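Local coordinates for beta-1,3-1,4-glucanase (Caldicellulosiruptor sp. F32, PDB 5H4R), which probably hydrolyses mixed-linkage beta-1,3-1,4-glucans such as lichenan, as a family 5 glycoside hydrolase, and is held here with cellotetraose as a mutant, at residues K24-K29 against R339-A344; Y162-W167 against N218-D223. The protein carries 1 engineered substitution. All blocks are in the same frame, centred on the assembly; numbering follows the deposited sequence. Where two conformers were deposited one is given.

Contact 1: K24-K29 against R339-A344; sequences KIPEIK and RVEFAA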
loop_
_atom_site.group_PDB
_atom_site.type_symbol
_atom_site.label_atom_id
_atom_site.label_comp_id
_atom_site.label_asym_id
_atom_site.label_seq_id
_atom_site.Cartn_x
_atom_site.Cartn_y
_atom_site.Cartn_z
ATOM N N LYS A 24 -0.209 18.742 20.324
ATOM C CA LYS A 24 -1.621 19.093 20.410
ATOM C C LYS A 24 -2.303 18.636 19.132
ATOM O O LYS A 24 -1.939 19.088 18.041
ATOM C CB LYS A 24 -1.801 20.600 20.612
ATOM C CG LYS A 24 -3.259 21.055 20.696
ATOM C CD LYS A 24 -3.367 22.568 20.684
ATOM C CE LYS A 24 -4.790 23.028 20.389
ATOM N NZ LYS A 24 -4.882 24.508 20.229
ATOM N N ILE A 25 -3.273 17.741 19.262
ATOM C CA ILE A 25 -4.006 17.276 18.083
ATOM C C ILE A 25 -4.976 18.374 17.654
ATOM O O ILE A 25 -5.750 18.860 18.488
ATOM C CB ILE A 25 -4.747 15.979 18.383
ATOM C CG1 ILE A 25 -3.756 14.875 18.779
ATOM C CG2 ILE A 25 -5.558 15.552 17.189
ATOM C CD1 ILE A 25 -4.444 13.599 19.349
ATOM N N PRO A 26 -4.987 18.769 16.386
ATOM C CA PRO A 26 -5.835 19.885 15.969
ATOM C C PRO A 26 -7.288 19.469 15.796
ATOM O O PRO A 26 -7.607 18.307 15.556
ATOM C CB PRO A 26 -5.228 20.306 14.625
ATOM C CG PRO A 26 -4.674 19.039 14.076
ATOM C CD PRO A 26 -4.138 18.285 15.273
ATOM N N GLU A 27 -8.164 20.463 15.911
ATOM C CA GLU A 27 -9.568 20.301 15.540
ATOM C C GLU A 27 -9.711 20.593 14.052
ATOM O O GLU A 27 -9.625 21.753 13.631
ATOM C CB GLU A 27 -10.450 21.224 16.377
ATOM C CG GLU A 27 -10.664 20.732 17.788
ATOM C CD GLU A 27 -11.487 19.454 17.833
ATOM O OE1 GLU A 27 -12.350 19.271 16.947
ATOM O OE2 GLU A 27 -11.268 18.634 18.749
ATOM N N ILE A 28 -9.940 19.545 13.267
ATOM C CA ILE A 28 -9.972 19.638 11.807
ATOM C C ILE A 28 -11.423 19.814 11.383
ATOM O O ILE A 28 -12.292 19.028 11.793
ATOM C CB ILE A 28 -9.377 18.382 11.141
ATOM C CG1 ILE A 28 -7.953 18.042 11.616
ATOM C CG2 ILE A 28 -9.423 18.519 9.600
ATOM C CD1 ILE A 28 -6.854 18.773 10.947
ATOM N N LYS A 29 -11.666 20.799 10.520
ATOM C CA LYS A 29 -12.987 21.102 9.981
ATOM C C LYS A 29 -12.938 20.910 8.470
ATOM O O LYS A 29 -12.541 21.820 7.733
ATOM C CB LYS A 29 -13.400 22.523 10.332
ATOM C CG LYS A 29 -13.249 22.862 11.811
ATOM C CD LYS A 29 -14.074 21.932 12.699
ATOM C CE LYS A 29 -13.866 22.262 14.179
ATOM N NZ LYS A 29 -14.591 21.323 15.085
ATOM N N ARG A 339 4.071 16.610 12.286
ATOM C CA ARG A 339 3.625 15.306 11.819
ATOM C C ARG A 339 2.268 14.929 12.417
ATOM O O ARG A 339 1.464 14.266 11.749
ATOM C CB ARG A 339 4.685 14.261 12.123
ATOM C CG ARG A 339 5.962 14.482 11.367
ATOM C CD ARG A 339 6.738 13.203 11.190
ATOM N NE ARG A 339 7.220 12.710 12.476
ATOM C CZ ARG A 339 7.433 11.431 12.798
ATOM N NH1 ARG A 339 7.193 10.432 11.951
ATOM N NH2 ARG A 339 7.900 11.153 13.998
ATOM N N VAL A 340 1.983 15.377 13.644
ATOM C CA VAL A 340 0.666 15.183 14.263
ATOM C C VAL A 340 -0.423 15.927 13.482
ATOM O O VAL A 340 -1.483 15.368 13.148
ATOM C CB VAL A 340 0.723 15.625 15.737
ATOM C CG1 VAL A 340 -0.667 15.788 16.344
ATOM C CG2 VAL A 340 1.555 14.657 16.570
ATOM N N GLU A 341 -0.179 17.199 13.160
ATOM C CA GLU A 341 -1.171 17.950 12.397
ATOM C C GLU A 341 -1.371 17.351 11.011
ATOM O O GLU A 341 -2.513 17.213 10.544
ATOM C CB GLU A 341 -0.765 19.416 12.299
ATOM C CG GLU A 341 -0.859 20.156 13.623
ATOM C CD GLU A 341 -0.426 21.625 13.555
ATOM O OE1 GLU A 341 -0.659 22.301 12.521
ATOM O OE2 GLU A 341 0.176 22.110 14.549
ATOM N N PHE A 342 -0.266 17.001 10.335
ATOM C CA PHE A 342 -0.321 16.321 9.045
ATOM C C PHE A 342 -1.188 15.071 9.109
ATOM O O PHE A 342 -2.030 14.838 8.229
ATOM C CB PHE A 342 1.103 15.949 8.610
ATOM C CG PHE A 342 1.178 14.967 7.475
ATOM C CD1 PHE A 342 1.116 15.377 6.161
ATOM C CD2 PHE A 342 1.357 13.608 7.739
ATOM C CE1 PHE A 342 1.200 14.446 5.121
ATOM C CE2 PHE A 342 1.446 12.683 6.716
ATOM C CZ PHE A 342 1.374 13.096 5.406
ATOM N N ALA A 343 -0.948 14.222 10.110
ATOM C CA ALA A 343 -1.606 12.922 10.125
ATOM C C ALA A 343 -3.098 13.064 10.355
ATOM O O ALA A 343 -3.904 12.384 9.694
ATOM C CB ALA A 343 -0.990 12.023 11.201
ATOM N N ALA A 344 -3.488 13.954 11.262
ATOM C CA ALA A 344 -4.901 14.203 11.480
ATOM C C ALA A 344 -5.547 14.745 10.214
ATOM O O ALA A 344 -6.640 14.318 9.829
ATOM C CB ALA A 344 -5.086 15.186 12.636
#
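P26 lays the rim of its ring on helix 336-352, and tracing that ring from CB shows how segment 24-29 packs there. CB follows a bond from CA that aims at the helix. P26 CG, the next atom, lies 4.0 Å from E341 CG and 4.1 Å from A344 CB, so it bridges one helix turn. P26 CD closes the ring 4.1 Å from E341 CG and reaches V340 CG1 more loosely. Only the aliphatic part of E341 is used; its carboxylate is turned to Q337 NE2 and V295 N. Before the proline in the chain, the I25 and V340 side chains cross at about a right angle, with I25 CG1 4.0 Å from V340 CG1, the branch set anti to its own backbone N (chi1 166°). After it, I28 CG1 meets A344 CB at 4.2 Å. No hydrogen bond spans the two segments, which bury 262 Å², largely between apolar atoms. K24 N to Q337 OE1 ties the segment to the start of the same helix, whereas Y394 OH bonds to P26 O and I28 N. The segment thus runs outside the TIM barrel, packed on helix 336-352 and held also by C-terminal helix 385-395.

Contact 2: Y162-W167 against N218-D223; sequences YVKSIW and NQVFVD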
loop_
_atom_site.group_PDB
_atom_site.type_symbol
_atom_site.label_atom_id
_atom_site.label_comp_id
_atom_site.label_asym_id
_atom_site.label_seq_id
_atom_site.Cartn_x
_atom_site.Cartn_y
_atom_site.Cartn_z
ATOM N N TYR A 162 5.027 -14.256 -14.586
ATOM C CA TYR A 162 5.290 -14.003 -13.170
ATOM C C TYR A 162 4.011 -13.676 -12.410
ATOM O O TYR A 162 3.743 -14.256 -11.351
ATOM C CB TYR A 162 6.305 -12.858 -13.031
ATOM C CG TYR A 162 6.783 -12.642 -11.610
ATOM C CD1 TYR A 162 7.618 -13.561 -11.006
ATOM C CD2 TYR A 162 6.405 -11.511 -10.865
ATOM C CE1 TYR A 162 8.068 -13.396 -9.718
ATOM C CE2 TYR A 162 6.864 -11.344 -9.545
ATOM C CZ TYR A 162 7.701 -12.287 -8.993
ATOM O OH TYR A 162 8.192 -12.194 -7.706
ATOM N N VAL A 163 3.213 -12.739 -12.926
ATOM C CA VAL A 163 1.936 -12.403 -12.291
ATOM C C VAL A 163 1.051 -13.644 -12.198
ATOM O O VAL A 163 0.508 -13.963 -11.131
ATOM C CB VAL A 163 1.245 -11.257 -13.060
ATOM C CG1 VAL A 163 -0.171 -11.007 -12.523
ATOM C CG2 VAL A 163 2.064 -9.993 -12.972
ATOM N N LYS A 164 0.914 -14.383 -13.310
ATOM C CA LYS A 164 0.100 -15.603 -13.306
ATOM C C LYS A 164 0.589 -16.586 -12.252
ATOM O O LYS A 164 -0.208 -17.140 -11.485
ATOM C CB LYS A 164 0.108 -16.259 -14.686
ATOM C CG LYS A 164 -0.745 -15.586 -15.723
ATOM C CD LYS A 164 -0.900 -16.488 -16.956
ATOM C CE LYS A 164 -1.740 -15.815 -18.029
ATOM N NZ LYS A 164 -1.817 -16.622 -19.273
ATOM N N SER A 165 1.899 -16.824 -12.194
ATOM C CA SER A 165 2.410 -17.864 -11.308
ATOM C C SER A 165 2.326 -17.460 -9.849
ATOM O O SER A 165 1.874 -18.246 -9.006
ATOM C CB SER A 165 3.844 -18.233 -11.637
ATOM O OG SER A 165 4.221 -19.279 -10.751
ATOM N N ILE A 166 2.810 -16.257 -9.510
ATOM C CA ILE A 166 2.720 -15.800 -8.126
ATOM C C ILE A 166 1.276 -15.810 -7.654
ATOM O O ILE A 166 0.976 -16.335 -6.573
ATOM C CB ILE A 166 3.349 -14.405 -7.954
ATOM C CG1 ILE A 166 4.852 -14.428 -8.244
ATOM C CG2 ILE A 166 3.091 -13.865 -6.545
ATOM C CD1 ILE A 166 5.709 -15.323 -7.326
ATOM N N TRP A 167 0.361 -15.225 -8.442
ATOM C CA TRP A 167 -0.993 -15.081 -7.945
ATOM C C TRP A 167 -1.761 -16.389 -7.984
ATOM O O TRP A 167 -2.608 -16.594 -7.118
ATOM C CB TRP A 167 -1.730 -13.949 -8.670
ATOM C CG TRP A 167 -1.364 -12.652 -8.033
ATOM C CD1 TRP A 167 -0.650 -11.610 -8.583
ATOM C CD2 TRP A 167 -1.646 -12.269 -6.680
ATOM N NE1 TRP A 167 -0.479 -10.620 -7.654
ATOM C CE2 TRP A 167 -1.080 -10.990 -6.480
ATOM C CE3 TRP A 167 -2.329 -12.879 -5.623
ATOM C CZ2 TRP A 167 -1.174 -10.320 -5.269
ATOM C CZ3 TRP A 167 -2.420 -12.208 -4.416
ATOM C CH2 TRP A 167 -1.846 -10.942 -4.253
ATOM N N ASN A 218 -2.596 -6.009 -14.856
ATOM C CA ASN A 218 -3.693 -5.938 -13.894
ATOM C C ASN A 218 -4.857 -6.816 -14.323
ATOM O O ASN A 218 -5.496 -7.459 -13.478
ATOM C CB ASN A 218 -4.164 -4.496 -13.701
ATOM C CG ASN A 218 -3.269 -3.694 -12.779
ATOM O OD1 ASN A 218 -2.522 -4.238 -11.971
ATOM N ND2 ASN A 218 -3.388 -2.365 -12.863
ATOM N N GLN A 219 -5.097 -6.922 -15.619
ATOM C CA GLN A 219 -6.134 -7.827 -16.104
ATOM C C GLN A 219 -5.738 -9.284 -15.894
ATOM O O GLN A 219 -6.571 -10.114 -15.504
ATOM C CB GLN A 219 -6.413 -7.547 -17.580
ATOM C CG GLN A 219 -7.541 -8.357 -18.114
ATOM C CD GLN A 219 -8.872 -7.906 -17.571
ATOM O OE1 GLN A 219 -9.323 -6.777 -17.834
ATOM N NE2 GLN A 219 -9.515 -8.769 -16.814
ATOM N N VAL A 220 -4.461 -9.616 -16.133
ATOM C CA VAL A 220 -3.966 -10.964 -15.868
ATOM C C VAL A 220 -4.158 -11.319 -14.402
ATOM O O VAL A 220 -4.600 -12.433 -14.060
ATOM C CB VAL A 220 -2.488 -11.060 -16.295
ATOM C CG1 VAL A 220 -1.849 -12.360 -15.821
ATOM C CG2 VAL A 220 -2.391 -10.952 -17.805
ATOM N N PHE A 221 -3.822 -10.383 -13.514
ATOM C CA PHE A 221 -3.993 -10.584 -12.079
ATOM C C PHE A 221 -5.433 -10.922 -11.737
ATOM O O PHE A 221 -5.703 -11.908 -11.042
ATOM C CB PHE A 221 -3.525 -9.325 -11.334
ATOM C CG PHE A 221 -4.124 -9.138 -9.953
ATOM C CD1 PHE A 221 -3.734 -9.945 -8.886
ATOM C CD2 PHE A 221 -5.044 -8.131 -9.711
ATOM C CE1 PHE A 221 -4.279 -9.730 -7.607
ATOM C CE2 PHE A 221 -5.568 -7.923 -8.438
ATOM C CZ PHE A 221 -5.179 -8.728 -7.400
ATOM N N VAL A 222 -6.374 -10.105 -12.187
ATOM C CA VAL A 222 -7.776 -10.359 -11.864
ATOM C C VAL A 222 -8.200 -11.719 -12.404
ATOM O O VAL A 222 -8.803 -12.531 -11.688
ATOM C CB VAL A 222 -8.667 -9.231 -12.400
ATOM C CG1 VAL A 222 -10.146 -9.559 -12.230
ATOM C CG2 VAL A 222 -8.325 -7.939 -11.680
ATOM N N ASP A 223 -7.903 -11.986 -13.677
ATOM C CA ASP A 223 -8.332 -13.243 -14.277
ATOM C C ASP A 223 -7.727 -14.426 -13.531
ATOM O O ASP A 223 -8.388 -15.452 -13.316
ATOM C CB ASP A 223 -7.939 -13.289 -15.756
ATOM C CG ASP A 223 -8.714 -12.287 -16.622
ATOM O OD1 ASP A 223 -9.749 -11.768 -16.166
ATOM O OD2 ASP A 223 -8.304 -12.064 -17.786
#
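F221 drives one edge of its ring into the face of W167, and this T-shaped pair forms the dense end of the contact between helices 156-173 and 205-226. The F221 centroid lies 4.7 Å from that of the indole five-membered ring, with the planes at 65°. F221 CE1 stands 3.6 Å above the indole plane over its centre, while F221 CD1 approaches W167 CD1 to 3.5 Å. With CG anti to the backbone N (chi1 157°), the phenyl ring swings back toward the indole although the bond to its CB does not point there. Beside the rings, V163 CG1 packs between the helices, 3.9 Å from both V220 CG1 and F221 CB. These helices, which follow strands 135-139 and 181-184, are neighbouring outer helices of the (beta/alpha)8 TIM barrel, and the short segments run 28° apart, with axes 9.0 Å apart at closest approach.

The exposed side has few contacts, one of them unusually short: K164 crosses V220 with K164 CG 3.4 Å from V220 CG1, and the rest of the lysine chain reaches past V220. The buried indole nitrogen NE1 is hydrogen-bonded to A185 O. A leucine in place of W167 would probably leave the F221 edge without its aromatic face and A185 O without that donor. No hydrogen bond joins the segments, so their cohesion rests on dispersion and the edge-to-face pair.

Contacts 1 and 2 lie on opposite sides of the chain's centre, 40 Å apart between centres and about 24 Å between nearest atoms, so neither touches the other. Both involve the helical layer around the eight-stranded barrel: contact 2 joins two barrel helices, whereas contact 1 adds an N-terminal segment outside one of them. Their centres are 22 Å and 18 Å from that of the chain. None of their residues lines the glycan pocket. Helix 336-352 follows strand 322-327, which carries pocket residue E326, and precedes strand 356-361, which carries W360; A185, the partner of the W167 indole, lies two residues before N187 and three before the engineered Q188.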